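Aldehyde dehydrogenase (Bartonella henselae, PDB 3I44) probably oxidises an aldehyde to the corresponding carboxylic acid with NAD(P)+ as the electron acceptor, as other members of the aldehyde dehydrogenase family do. Local coordinates at residues T169-P174 and K195-A200; I109-G114 and A200-M205; A55-G60 and L223-G228; S103-T108 and A204-E209. The protein carries 1 engineered substitution. All coordinates share one frame; numbering follows the deposited sequence.

Contact 1: residues T169-P174 and K195-A200; sequences TPWNWP and KPSEIA. With NA (sodium ion), chain B.
Ile199 lays its terminal methyl over one face of the Trp171 indole, a CH-pi contact in which CD1 sits 3.8 Å from the centroid of the five-membered ring of Trp171 and only 17° off the normal. The two side chains run side by side. Trp171 CG and Ile199 CG1 each sit between backbone N and carbonyl carbon (chi1 48° and 75°), which turns both side chains the same way. Asn172 CB covers the opposite face of the indole, Ser197 OG lies at its edge in the ring plane, and at the base of the side chain Trp171 CB meets Ala200 CB at 3.5 Å. At the other end the main chains come together through a weak bond from Thr169 N to Lys195 O (3.4 Å). A water ties Thr169 OG1, Pro170 O and Ser197 N together, donating to Pro170 O and accepting from Ser197 N. A type I turn from Ser197 to Ala200 shapes the second segment, closed by Ala200 N to Ser197 O, and Lys195 NZ curls back to bond Pro196 O at 2.7 Å. That turn also presents Ile199 O to the sodium ion at 2.3 Å, alongside the carbonyls of Ile46 and Glu112. The two loops leave neighbouring parallel strands, 156-168 and 191-195, and lead into helices 174-188 and 202-213 respectively.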
loop_
_atom_site.group_PDB
_atom_site.type_symbol
_atom_site.label_atom_id
_atom_site.label_comp_id
_atom_site.label_asym_id
_atom_site.label_seq_id
_atom_site.Cartn_x
_atom_site.Cartn_y
_atom_site.Cartn_z
ATOM N N THR A 169 -3.331 12.985 -12.768
ATOM C CA THR A 169 -3.424 12.225 -14.005
ATOM C C THR A 169 -2.480 12.810 -15.060
ATOM O O THR A 169 -2.177 13.992 -15.025
ATOM C CB THR A 169 -4.860 12.248 -14.538
ATOM O OG1 THR A 169 -5.299 13.596 -14.639
ATOM C CG2 THR A 169 -5.819 11.486 -13.614
ATOM N N PRO A 170 -2.053 11.993 -16.027
ATOM C CA PRO A 170 -1.121 12.442 -17.050
ATOM C C PRO A 170 -1.836 12.802 -18.373
ATOM O O PRO A 170 -3.073 12.933 -18.399
ATOM C CB PRO A 170 -0.226 11.221 -17.199
ATOM C CG PRO A 170 -1.185 10.084 -17.049
ATOM C CD PRO A 170 -2.324 10.557 -16.177
ATOM N N TRP A 171 -1.049 12.930 -19.450
ATOM C CA TRP A 171 -1.504 13.442 -20.760
ATOM C C TRP A 171 -1.697 12.389 -21.848
ATOM O O TRP A 171 -2.218 12.706 -22.908
ATOM C CB TRP A 171 -0.474 14.476 -21.282
ATOM C CG TRP A 171 0.919 13.970 -21.183
ATOM C CD1 TRP A 171 1.784 14.155 -20.146
ATOM C CD2 TRP A 171 1.587 13.105 -22.107
ATOM N NE1 TRP A 171 2.963 13.509 -20.394
ATOM C CE2 TRP A 171 2.870 12.855 -21.592
ATOM C CE3 TRP A 171 1.237 12.556 -23.343
ATOM C CZ2 TRP A 171 3.798 12.073 -22.257
ATOM C CZ3 TRP A 171 2.140 11.786 -23.998
ATOM C CH2 TRP A 171 3.415 11.545 -23.460
ATOM N N ASN A 172 -1.209 11.173 -21.635
ATOM C CA ASN A 172 -1.125 10.198 -22.707
ATOM C C ASN A 172 -2.413 9.434 -23.008
ATOM O O ASN A 172 -2.649 9.103 -24.158
ATOM C CB ASN A 172 0.056 9.236 -22.517
ATOM C CG ASN A 172 -0.056 8.370 -21.274
ATOM O OD1 ASN A 172 -0.476 8.837 -20.221
ATOM N ND2 ASN A 172 0.363 7.115 -21.381
ATOM N N TRP A 173 -3.196 9.114 -21.988
ATOM C CA TRP A 173 -4.481 8.474 -22.160
ATOM C C TRP A 173 -5.430 9.167 -21.159
ATOM O O TRP A 173 -5.919 8.543 -20.186
ATOM C CB TRP A 173 -4.361 6.972 -21.882
ATOM C CG TRP A 173 -3.808 6.160 -23.009
ATOM C CD1 TRP A 173 -2.541 5.679 -23.131
ATOM C CD2 TRP A 173 -4.527 5.681 -24.128
ATOM N NE1 TRP A 173 -2.419 4.940 -24.289
ATOM C CE2 TRP A 173 -3.631 4.942 -24.924
ATOM C CE3 TRP A 173 -5.856 5.807 -24.549
ATOM C CZ2 TRP A 173 -4.021 4.326 -26.104
ATOM C CZ3 TRP A 173 -6.239 5.201 -25.735
ATOM C CH2 TRP A 173 -5.328 4.475 -26.497
ATOM N N PRO A 174 -5.666 10.470 -21.371
ATOM C CA PRO A 174 -6.249 11.294 -20.294
ATOM C C PRO A 174 -7.603 10.810 -19.716
ATOM O O PRO A 174 -7.740 10.763 -18.511
ATOM C CB PRO A 174 -6.372 12.686 -20.934
ATOM C CG PRO A 174 -6.104 12.500 -22.420
ATOM C CD PRO A 174 -5.275 11.257 -22.552
ATOM N N LYS A 195 -5.883 17.088 -10.058
ATOM C CA LYS A 195 -4.971 17.953 -10.830
ATOM C C LYS A 195 -4.597 17.232 -12.109
ATOM O O LYS A 195 -3.798 16.285 -12.073
ATOM C CB LYS A 195 -3.693 18.277 -10.042
ATOM C CG LYS A 195 -2.777 19.284 -10.777
ATOM C CD LYS A 195 -1.305 19.125 -10.436
ATOM C CE LYS A 195 -0.662 18.020 -11.256
ATOM N NZ LYS A 195 -0.677 18.288 -12.729
ATOM N N PRO A 196 -5.151 17.675 -13.259
ATOM C CA PRO A 196 -4.748 16.931 -14.452
ATOM C C PRO A 196 -3.401 17.398 -14.983
ATOM O O PRO A 196 -2.769 18.262 -14.368
ATOM C CB PRO A 196 -5.865 17.246 -15.445
ATOM C CG PRO A 196 -6.354 18.562 -15.019
ATOM C CD PRO A 196 -6.299 18.549 -13.542
ATOM N N SER A 197 -2.965 16.827 -16.108
ATOM C CA SER A 197 -1.691 17.199 -16.689
ATOM C C SER A 197 -1.781 18.590 -17.286
ATOM O O SER A 197 -2.735 18.915 -17.983
ATOM C CB SER A 197 -1.276 16.207 -17.742
ATOM O OG SER A 197 -0.151 16.706 -18.455
ATOM N N GLU A 198 -0.779 19.406 -17.007
ATOM C CA GLU A 198 -0.789 20.792 -17.459
ATOM C C GLU A 198 -0.508 20.879 -18.963
ATOM O O GLU A 198 -0.843 21.872 -19.586
ATOM C CB GLU A 198 0.185 21.673 -16.638
ATOM C CG GLU A 198 1.666 21.420 -16.886
ATOM C CD GLU A 198 2.260 20.290 -16.066
ATOM O OE1 GLU A 198 1.532 19.409 -15.536
ATOM O OE2 GLU A 198 3.492 20.284 -15.963
ATOM N N ILE A 199 0.051 19.829 -19.565
ATOM C CA ILE A 199 0.203 19.827 -21.019
ATOM C C ILE A 199 -0.994 19.241 -21.771
ATOM O O ILE A 199 -1.030 19.356 -22.992
ATOM C CB ILE A 199 1.541 19.218 -21.493
ATOM C CG1 ILE A 199 1.557 17.721 -21.379
ATOM C CG2 ILE A 199 2.782 19.833 -20.697
ATOM C CD1 ILE A 199 2.817 17.090 -22.013
ATOM N N ALA A 200 -1.971 18.646 -21.070
ATOM C CA ALA A 200 -3.221 18.162 -21.711
ATOM C C ALA A 200 -4.403 18.218 -20.731
ATOM O O ALA A 200 -4.980 17.177 -20.377
ATOM C CB ALA A 200 -3.035 16.715 -22.223
HETATM NA NA NA B . -0.529 19.918 -25.186
HETATM O O HOH W 1 -4.893 14.598 -17.227
HETATM O O HOH W 2 1.405 19.455 -25.583
HETATM O O HOH W 3 0.934 21.755 -23.951
#

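Contact 2: residues I109-G114 and A200-M205; sequences ISMEMG and APLSAM. With NA (sodium ion), chain B.
Glu112 turns its CG in between backbone N and carbonyl carbon (chi1 75°) and then runs out extended, which carries its carboxylate across to the first turn of the helix that includes Leu202 and Ser203. Ser203 holds its OG in the same kind of position (chi1 48°), where the hydroxyl donates to the syn lone pair of Glu112 OE2 at 2.6 Å. The backbone completes the grip: Ser203 N donates to Glu112 OE1 at 3.1 Å, meeting it on the syn side but 30° out of the carboxylate plane, and Leu202 N adds a weak, strongly bent bond to the same oxygen. Several donors thus hold the buried carboxylate, and the N-terminal end of helix 202-213 would be expected to favour its negative charge. Apolar contacts flank the carboxylate. Ala200 CB packs 3.6 Å from Glu112 CD, Ile109 CG1 touches Ser203 CB at 3.7 Å, and the bent end of Met111 brings CE to 3.8 Å from Leu202 CD1. Pro174, opening helix 174-188, touches both Glu112 and Ser203. While its side chain binds the neighbouring helix, Glu112 gives its backbone O to the sodium ion at 2.4 Å, joining Ile46 and Ile199 in the site. The motif is a carboxylate of one helix hydrogen-bonded to backbone N-H groups and a serine hydroxyl in the first turn of another, beside a sodium site of main-chain carbonyls and two waters.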
loop_
_atom_site.group_PDB
_atom_site.type_symbol
_atom_site.label_atom_id
_atom_site.label_comp_id
_atom_site.label_asym_id
_atom_site.label_seq_id
_atom_site.Cartn_x
_atom_site.Cartn_y
_atom_site.Cartn_z
ATOM N N ILE A 109 -9.182 15.993 -26.973
ATOM C CA ILE A 109 -8.021 15.133 -26.764
ATOM C C ILE A 109 -7.067 15.178 -27.948
ATOM O O ILE A 109 -5.857 15.362 -27.766
ATOM C CB ILE A 109 -8.426 13.683 -26.460
ATOM C CG1 ILE A 109 -9.138 13.629 -25.085
ATOM C CG2 ILE A 109 -7.174 12.773 -26.545
ATOM C CD1 ILE A 109 -9.764 12.235 -24.700
ATOM N N SER A 110 -7.618 15.019 -29.159
ATOM C CA SER A 110 -6.826 15.098 -30.392
ATOM C C SER A 110 -6.012 16.403 -30.434
ATOM O O SER A 110 -4.788 16.390 -30.639
ATOM C CB SER A 110 -7.753 15.028 -31.611
ATOM O OG SER A 110 -7.022 14.911 -32.803
ATOM N N MET A 111 -6.699 17.512 -30.206
ATOM C CA MET A 111 -6.052 18.831 -30.237
ATOM C C MET A 111 -4.932 19.026 -29.225
ATOM O O MET A 111 -3.870 19.511 -29.588
ATOM C CB MET A 111 -7.092 19.943 -30.029
ATOM C CG MET A 111 -6.488 21.332 -29.921
ATOM S SD MET A 111 -7.771 22.625 -29.963
ATOM C CE MET A 111 -8.320 22.672 -28.285
ATOM N N GLU A 112 -5.178 18.664 -27.965
ATOM C CA GLU A 112 -4.247 18.939 -26.844
ATOM C C GLU A 112 -3.068 17.971 -26.745
ATOM O O GLU A 112 -2.002 18.363 -26.269
ATOM C CB GLU A 112 -5.018 18.986 -25.504
ATOM C CG GLU A 112 -5.448 17.600 -24.981
ATOM C CD GLU A 112 -6.261 17.618 -23.662
ATOM O OE1 GLU A 112 -6.537 18.694 -23.152
ATOM O OE2 GLU A 112 -6.567 16.527 -23.112
ATOM N N MET A 113 -3.231 16.705 -27.182
ATOM C CA MET A 113 -2.123 15.753 -27.092
ATOM C C MET A 113 -1.767 15.010 -28.376
ATOM O O MET A 113 -0.823 14.227 -28.403
ATOM C CB MET A 113 -2.277 14.815 -25.869
ATOM C CG MET A 113 -3.570 14.047 -25.751
ATOM S SD MET A 113 -3.623 12.744 -26.981
ATOM C CE MET A 113 -2.153 11.765 -26.573
ATOM N N GLY A 114 -2.518 15.255 -29.446
ATOM C CA GLY A 114 -2.127 14.832 -30.785
ATOM C C GLY A 114 -2.725 13.533 -31.283
ATOM O O GLY A 114 -2.361 13.090 -32.391
ATOM N N ALA A 200 -1.971 18.646 -21.070
ATOM C CA ALA A 200 -3.221 18.162 -21.711
ATOM C C ALA A 200 -4.403 18.218 -20.731
ATOM O O ALA A 200 -4.980 17.177 -20.377
ATOM C CB ALA A 200 -3.035 16.715 -22.223
ATOM N N PRO A 201 -4.739 19.428 -20.233
ATOM C CA PRO A 201 -5.730 19.573 -19.172
ATOM C C PRO A 201 -7.157 19.745 -19.668
ATOM O O PRO A 201 -8.107 19.633 -18.875
ATOM C CB PRO A 201 -5.301 20.882 -18.506
ATOM C CG PRO A 201 -4.873 21.694 -19.642
ATOM C CD PRO A 201 -4.167 20.731 -20.601
ATOM N N LEU A 202 -7.315 20.061 -20.943
ATOM C CA LEU A 202 -8.615 20.449 -21.452
ATOM C C LEU A 202 -9.644 19.304 -21.373
ATOM O O LEU A 202 -10.809 19.540 -21.061
ATOM C CB LEU A 202 -8.511 21.016 -22.872
ATOM C CG LEU A 202 -7.624 22.258 -23.104
ATOM C CD1 LEU A 202 -7.608 22.609 -24.580
ATOM C CD2 LEU A 202 -8.031 23.482 -22.262
ATOM N N SER A 203 -9.203 18.072 -21.603
ATOM C CA SER A 203 -10.113 16.943 -21.566
ATOM C C SER A 203 -10.706 16.804 -20.172
ATOM O O SER A 203 -11.902 16.605 -20.045
ATOM C CB SER A 203 -9.435 15.661 -22.040
ATOM O OG SER A 203 -8.173 15.449 -21.436
ATOM N N ALA A 204 -9.860 16.945 -19.147
ATOM C CA ALA A 204 -10.267 16.934 -17.734
ATOM C C ALA A 204 -11.205 18.072 -17.395
ATOM O O ALA A 204 -12.167 17.915 -16.649
ATOM C CB ALA A 204 -9.030 16.958 -16.810
ATOM N N MET A 205 -10.941 19.235 -17.965
ATOM C CA MET A 205 -11.835 20.386 -17.727
ATOM C C MET A 205 -13.210 20.127 -18.332
ATOM O O MET A 205 -14.222 20.463 -17.742
ATOM C CB MET A 205 -11.200 21.671 -18.280
ATOM C CG MET A 205 -9.935 21.990 -17.500
ATOM S SD MET A 205 -9.075 23.453 -18.047
ATOM C CE MET A 205 -10.170 24.750 -17.428
HETATM NA NA NA B . -0.529 19.918 -25.186
HETATM O O HOH W 2 1.405 19.455 -25.583
HETATM O O HOH W 3 0.934 21.755 -23.951
#

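Contact 3: residues A55-G60 and L223-G228; sequences AVISLG and LINGDG
The CD2 methyl of Leu59 rests on the backbone of Gly226, 3.6 Å from the CA of that glycine, where Gly226 has no side chain to hold the methyl off. Next to this the main chains bond directly: Gly60 N donates to Asn225 O at 2.9 Å, with an angle of 151° at the hydrogen, approaching from above the carbonyl plane (44° out of it). Asn225 and Ile57 cross at about a right angle, Ile57 CD1 coming to 4.1 Å from Asn225 CB. With CG anti to its carbonyl carbon (chi1 -72°), Asn225 sets its amide beside Ile57, where OD1 approaches the CB and CG2 of the isoleucine. A water extends the link, donating to Gly60 O and accepting from Asp227 N, each at 2.9 Å. The side chain of Asp227 instead caps Asn230 N at the start of helix 228-237, while Ser58 OG bonds Arg26 O in strand 23-30. Polar recognition between the end of strand 52-58 and the loop between strand 221-223 and helix 228-237 therefore rests on main-chain atoms and one water. Ser58 O, by contrast, is buried against Asn225 CB without a polar partner in the model, which may cost some stability.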
loop_
_atom_site.group_PDB
_atom_site.type_symbol
_atom_site.label_atom_id
_atom_site.label_comp_id
_atom_site.label_asym_id
_atom_site.label_seq_id
_atom_site.Cartn_x
_atom_site.Cartn_y
_atom_site.Cartn_z
ATOM N N ALA A 55 -4.959 26.976 -26.254
ATOM C CA ALA A 55 -5.682 27.463 -25.093
ATOM C C ALA A 55 -4.722 28.022 -24.092
ATOM O O ALA A 55 -3.515 27.768 -24.144
ATOM C CB ALA A 55 -6.522 26.324 -24.440
ATOM N N VAL A 56 -5.265 28.788 -23.165
ATOM C CA VAL A 56 -4.509 29.254 -22.021
ATOM C C VAL A 56 -5.180 28.764 -20.746
ATOM O O VAL A 56 -6.400 28.859 -20.601
ATOM C CB VAL A 56 -4.355 30.814 -22.014
ATOM C CG1 VAL A 56 -5.710 31.519 -22.074
ATOM C CG2 VAL A 56 -3.510 31.263 -20.775
ATOM N N ILE A 57 -4.373 28.225 -19.832
ATOM C CA ILE A 57 -4.838 27.794 -18.509
ATOM C C ILE A 57 -4.059 28.505 -17.413
ATOM O O ILE A 57 -3.064 29.178 -17.688
ATOM C CB ILE A 57 -4.694 26.242 -18.318
ATOM C CG1 ILE A 57 -3.241 25.787 -18.497
ATOM C CG2 ILE A 57 -5.629 25.533 -19.263
ATOM C CD1 ILE A 57 -2.914 24.464 -17.793
ATOM N N SER A 58 -4.501 28.334 -16.170
ATOM C CA SER A 58 -3.802 28.860 -15.003
ATOM C C SER A 58 -3.108 27.727 -14.272
ATOM O O SER A 58 -3.707 26.665 -14.096
ATOM C CB SER A 58 -4.777 29.532 -14.042
ATOM O OG SER A 58 -5.419 30.628 -14.641
ATOM N N LEU A 59 -1.855 27.946 -13.864
ATOM C CA LEU A 59 -1.146 27.069 -12.934
ATOM C C LEU A 59 -1.468 27.530 -11.529
ATOM O O LEU A 59 -1.117 28.651 -11.133
ATOM C CB LEU A 59 0.379 27.105 -13.179
ATOM C CG LEU A 59 0.810 26.455 -14.497
ATOM C CD1 LEU A 59 2.347 26.542 -14.747
ATOM C CD2 LEU A 59 0.326 24.983 -14.576
ATOM N N GLY A 60 -2.148 26.675 -10.777
ATOM C CA GLY A 60 -2.595 27.025 -9.430
ATOM C C GLY A 60 -1.470 27.101 -8.420
ATOM O O GLY A 60 -0.362 26.616 -8.656
ATOM N N LEU A 223 -11.459 20.512 -9.454
ATOM C CA LEU A 223 -10.372 20.479 -10.415
ATOM C C LEU A 223 -9.558 21.768 -10.311
ATOM O O LEU A 223 -10.120 22.874 -10.403
ATOM C CB LEU A 223 -10.888 20.249 -11.861
ATOM C CG LEU A 223 -9.803 20.191 -12.978
ATOM C CD1 LEU A 223 -10.283 19.443 -14.223
ATOM C CD2 LEU A 223 -9.350 21.595 -13.395
ATOM N N ILE A 224 -8.264 21.609 -10.061
ATOM C CA ILE A 224 -7.312 22.710 -10.143
ATOM C C ILE A 224 -6.195 22.292 -11.094
ATOM O O ILE A 224 -5.775 21.134 -11.090
ATOM C CB ILE A 224 -6.707 23.112 -8.764
ATOM C CG1 ILE A 224 -5.963 21.932 -8.122
ATOM C CG2 ILE A 224 -7.798 23.676 -7.861
ATOM C CD1 ILE A 224 -5.281 22.243 -6.808
ATOM N N ASN A 225 -5.758 23.202 -11.952
ATOM C CA ASN A 225 -4.593 22.944 -12.803
ATOM C C ASN A 225 -3.330 23.340 -12.066
ATOM O O ASN A 225 -3.372 24.083 -11.068
ATOM C CB ASN A 225 -4.708 23.684 -14.139
ATOM C CG ASN A 225 -5.751 23.071 -15.054
ATOM O OD1 ASN A 225 -6.623 23.762 -15.593
ATOM N ND2 ASN A 225 -5.691 21.760 -15.203
ATOM N N GLY A 226 -2.198 22.794 -12.509
ATOM C CA GLY A 226 -0.949 23.085 -11.848
ATOM C C GLY A 226 0.090 22.113 -12.298
ATOM O O GLY A 226 -0.218 21.218 -13.100
ATOM N N ASP A 227 1.310 22.272 -11.778
ATOM C CA ASP A 227 2.420 21.393 -12.165
ATOM C C ASP A 227 2.736 20.399 -11.073
ATOM O O ASP A 227 2.134 20.435 -10.001
ATOM C CB ASP A 227 3.657 22.209 -12.610
ATOM C CG ASP A 227 4.436 22.848 -11.456
ATOM O OD1 ASP A 227 3.985 22.892 -10.285
ATOM O OD2 ASP A 227 5.559 23.313 -11.758
ATOM N N GLY A 228 3.679 19.504 -11.344
ATOM C CA GLY A 228 4.055 18.493 -10.363
ATOM C C GLY A 228 4.809 19.072 -9.186
ATOM O O GLY A 228 4.526 18.761 -8.019
HETATM O O HOH W 4 1.304 24.742 -10.181
#

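Contact 4: residues S103-T108 and A204-E209; sequences SDMAKT and AMLFAE
Helices 102-113 and 202-213 run nearly antiparallel here, the axes of their short segments 10.4 Å apart with an angle of 162° between their directions. Leu206 fills much of the gap. With CG anti to its backbone N (chi1 175°), it reaches straight across, and its CD2 methyl comes down on the opposite main chain, 3.6 Å from Met105 N. From there CD2 also meets Asp104 CB at 3.9 Å and lies 4.1 Å from Thr108 OG1, so Asp104, Met105 and Thr108 all touch this one methyl. Met105 answers from the other direction: its chain, bent at chi2 and chi3, reaches out alongside the leucine, with CE 3.7 Å from Leu206 CG. The same methyl carbon continues to the next residue, approaching Phe207 N at 4.0 Å. Thr108 turns its hydroxyl back into its own helix, where OG1 donates to Asp104 O at 2.7 Å; the hydroxyl beside Leu206 therefore spends its proton within its own helix. That carbonyl also accepts the helical bond from Thr108 N, the two donors arriving from opposite faces of its plane. The interface is essentially van der Waals packing. At its margin a salt bridge joins Glu209 to Arg101, just ahead of the first helix. Met175 of helix 174-188 touches both Met105 and Phe207, and Thr125 of helix 117-141 packs on Met105 as well.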
loop_
_atom_site.group_PDB
_atom_site.type_symbol
_atom_site.label_atom_id
_atom_site.label_comp_id
_atom_site.label_asym_id
_atom_site.label_seq_id
_atom_site.Cartn_x
_atom_site.Cartn_y
_atom_site.Cartn_z
ATOM N N SER A 103 -17.948 13.407 -28.910
ATOM C CA SER A 103 -17.150 13.914 -30.019
ATOM C C SER A 103 -16.473 15.262 -29.670
ATOM O O SER A 103 -15.410 15.533 -30.181
ATOM C CB SER A 103 -17.937 13.931 -31.329
ATOM O OG SER A 103 -19.089 14.701 -31.157
ATOM N N ASP A 104 -17.037 16.054 -28.759
ATOM C CA ASP A 104 -16.319 17.197 -28.162
ATOM C C ASP A 104 -15.076 16.707 -27.438
ATOM O O ASP A 104 -14.000 17.306 -27.518
ATOM C CB ASP A 104 -17.207 17.948 -27.133
ATOM C CG ASP A 104 -18.272 18.818 -27.785
ATOM O OD1 ASP A 104 -18.123 19.149 -28.976
ATOM O OD2 ASP A 104 -19.262 19.168 -27.096
ATOM N N MET A 105 -15.213 15.582 -26.741
ATOM C CA MET A 105 -14.089 15.005 -25.998
ATOM C C MET A 105 -12.978 14.491 -26.910
ATOM O O MET A 105 -11.775 14.768 -26.673
ATOM C CB MET A 105 -14.595 13.896 -25.057
ATOM C CG MET A 105 -13.514 13.299 -24.149
ATOM S SD MET A 105 -12.889 14.475 -22.950
ATOM C CE MET A 105 -14.250 14.581 -21.771
ATOM N N ALA A 106 -13.371 13.756 -27.957
ATOM C CA ALA A 106 -12.419 13.299 -28.968
ATOM C C ALA A 106 -11.629 14.457 -29.611
ATOM O O ALA A 106 -10.415 14.384 -29.781
ATOM C CB ALA A 106 -13.146 12.487 -30.059
ATOM N N LYS A 107 -12.327 15.500 -30.025
ATOM C CA LYS A 107 -11.666 16.666 -30.649
ATOM C C LYS A 107 -10.705 17.355 -29.662
ATOM O O LYS A 107 -9.596 17.732 -30.037
ATOM C CB LYS A 107 -12.713 17.665 -31.200
ATOM N N THR A 108 -11.126 17.475 -28.398
ATOM C CA THR A 108 -10.321 18.115 -27.356
ATOM C C THR A 108 -9.033 17.307 -27.119
ATOM O O THR A 108 -7.918 17.853 -27.120
ATOM C CB THR A 108 -11.093 18.241 -26.090
ATOM O OG1 THR A 108 -12.286 18.992 -26.327
ATOM C CG2 THR A 108 -10.275 18.914 -24.982
ATOM N N ALA A 204 -9.860 16.945 -19.147
ATOM C CA ALA A 204 -10.267 16.934 -17.734
ATOM C C ALA A 204 -11.205 18.072 -17.395
ATOM O O ALA A 204 -12.167 17.915 -16.649
ATOM C CB ALA A 204 -9.030 16.958 -16.810
ATOM N N MET A 205 -10.941 19.235 -17.965
ATOM C CA MET A 205 -11.835 20.386 -17.727
ATOM C C MET A 205 -13.210 20.127 -18.332
ATOM O O MET A 205 -14.222 20.463 -17.742
ATOM C CB MET A 205 -11.200 21.671 -18.280
ATOM C CG MET A 205 -9.935 21.990 -17.500
ATOM S SD MET A 205 -9.075 23.453 -18.047
ATOM C CE MET A 205 -10.170 24.750 -17.428
ATOM N N LEU A 206 -13.256 19.526 -19.512
ATOM C CA LEU A 206 -14.553 19.110 -20.098
ATOM C C LEU A 206 -15.223 18.021 -19.218
ATOM O O LEU A 206 -16.432 18.046 -19.007
ATOM C CB LEU A 206 -14.372 18.633 -21.550
ATOM C CG LEU A 206 -15.580 18.037 -22.301
ATOM C CD1 LEU A 206 -16.823 18.997 -22.272
ATOM C CD2 LEU A 206 -15.161 17.644 -23.781
ATOM N N PHE A 207 -14.437 17.094 -18.686
ATOM C CA PHE A 207 -14.962 16.087 -17.766
ATOM C C PHE A 207 -15.575 16.775 -16.551
ATOM O O PHE A 207 -16.659 16.389 -16.082
ATOM C CB PHE A 207 -13.880 15.098 -17.346
ATOM C CG PHE A 207 -14.389 13.957 -16.526
ATOM C CD1 PHE A 207 -15.019 12.880 -17.134
ATOM C CD2 PHE A 207 -14.252 13.954 -15.157
ATOM C CE1 PHE A 207 -15.506 11.805 -16.385
ATOM C CE2 PHE A 207 -14.721 12.881 -14.395
ATOM C CZ PHE A 207 -15.341 11.807 -15.016
ATOM N N ALA A 208 -14.909 17.833 -16.085
ATOM C CA ALA A 208 -15.462 18.670 -15.021
ATOM C C ALA A 208 -16.829 19.210 -15.404
ATOM O O ALA A 208 -17.737 19.179 -14.588
ATOM C CB ALA A 208 -14.514 19.821 -14.653
ATOM N N GLU A 209 -16.958 19.741 -16.618
ATOM C CA GLU A 209 -18.261 20.220 -17.096
ATOM C C GLU A 209 -19.302 19.111 -17.160
ATOM O O GLU A 209 -20.475 19.362 -16.951
ATOM C CB GLU A 209 -18.157 20.836 -18.489
ATOM C CG GLU A 209 -17.357 22.117 -18.569
ATOM C CD GLU A 209 -17.294 22.647 -20.012
ATOM O OE1 GLU A 209 -18.302 22.599 -20.721
ATOM O OE2 GLU A 209 -16.233 23.055 -20.467
#

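Contacts 2 and 4 are successive parts of one helix pair, 102-113 against 202-213, with centres about 7 Å apart; contact 2 lies at the sodium end. Contact 1, about 8 Å from the centre of contact 2, shares Ala200 with it and joins two loops of the larger, mainly parallel sheet, supplying another sodium ligand, Ile199. Contact 3 sits about 11 Å from contact 1, linked by a probable hydrogen bond from Lys195 NZ to Gly226 O, and attaches strand 52-58 of the small four-stranded sheet. Along the chain, contact 1 nests within the loops of contacts 2 and 4, and all three within that of contact 3. All probably lie in the dinucleotide-binding domain of this family.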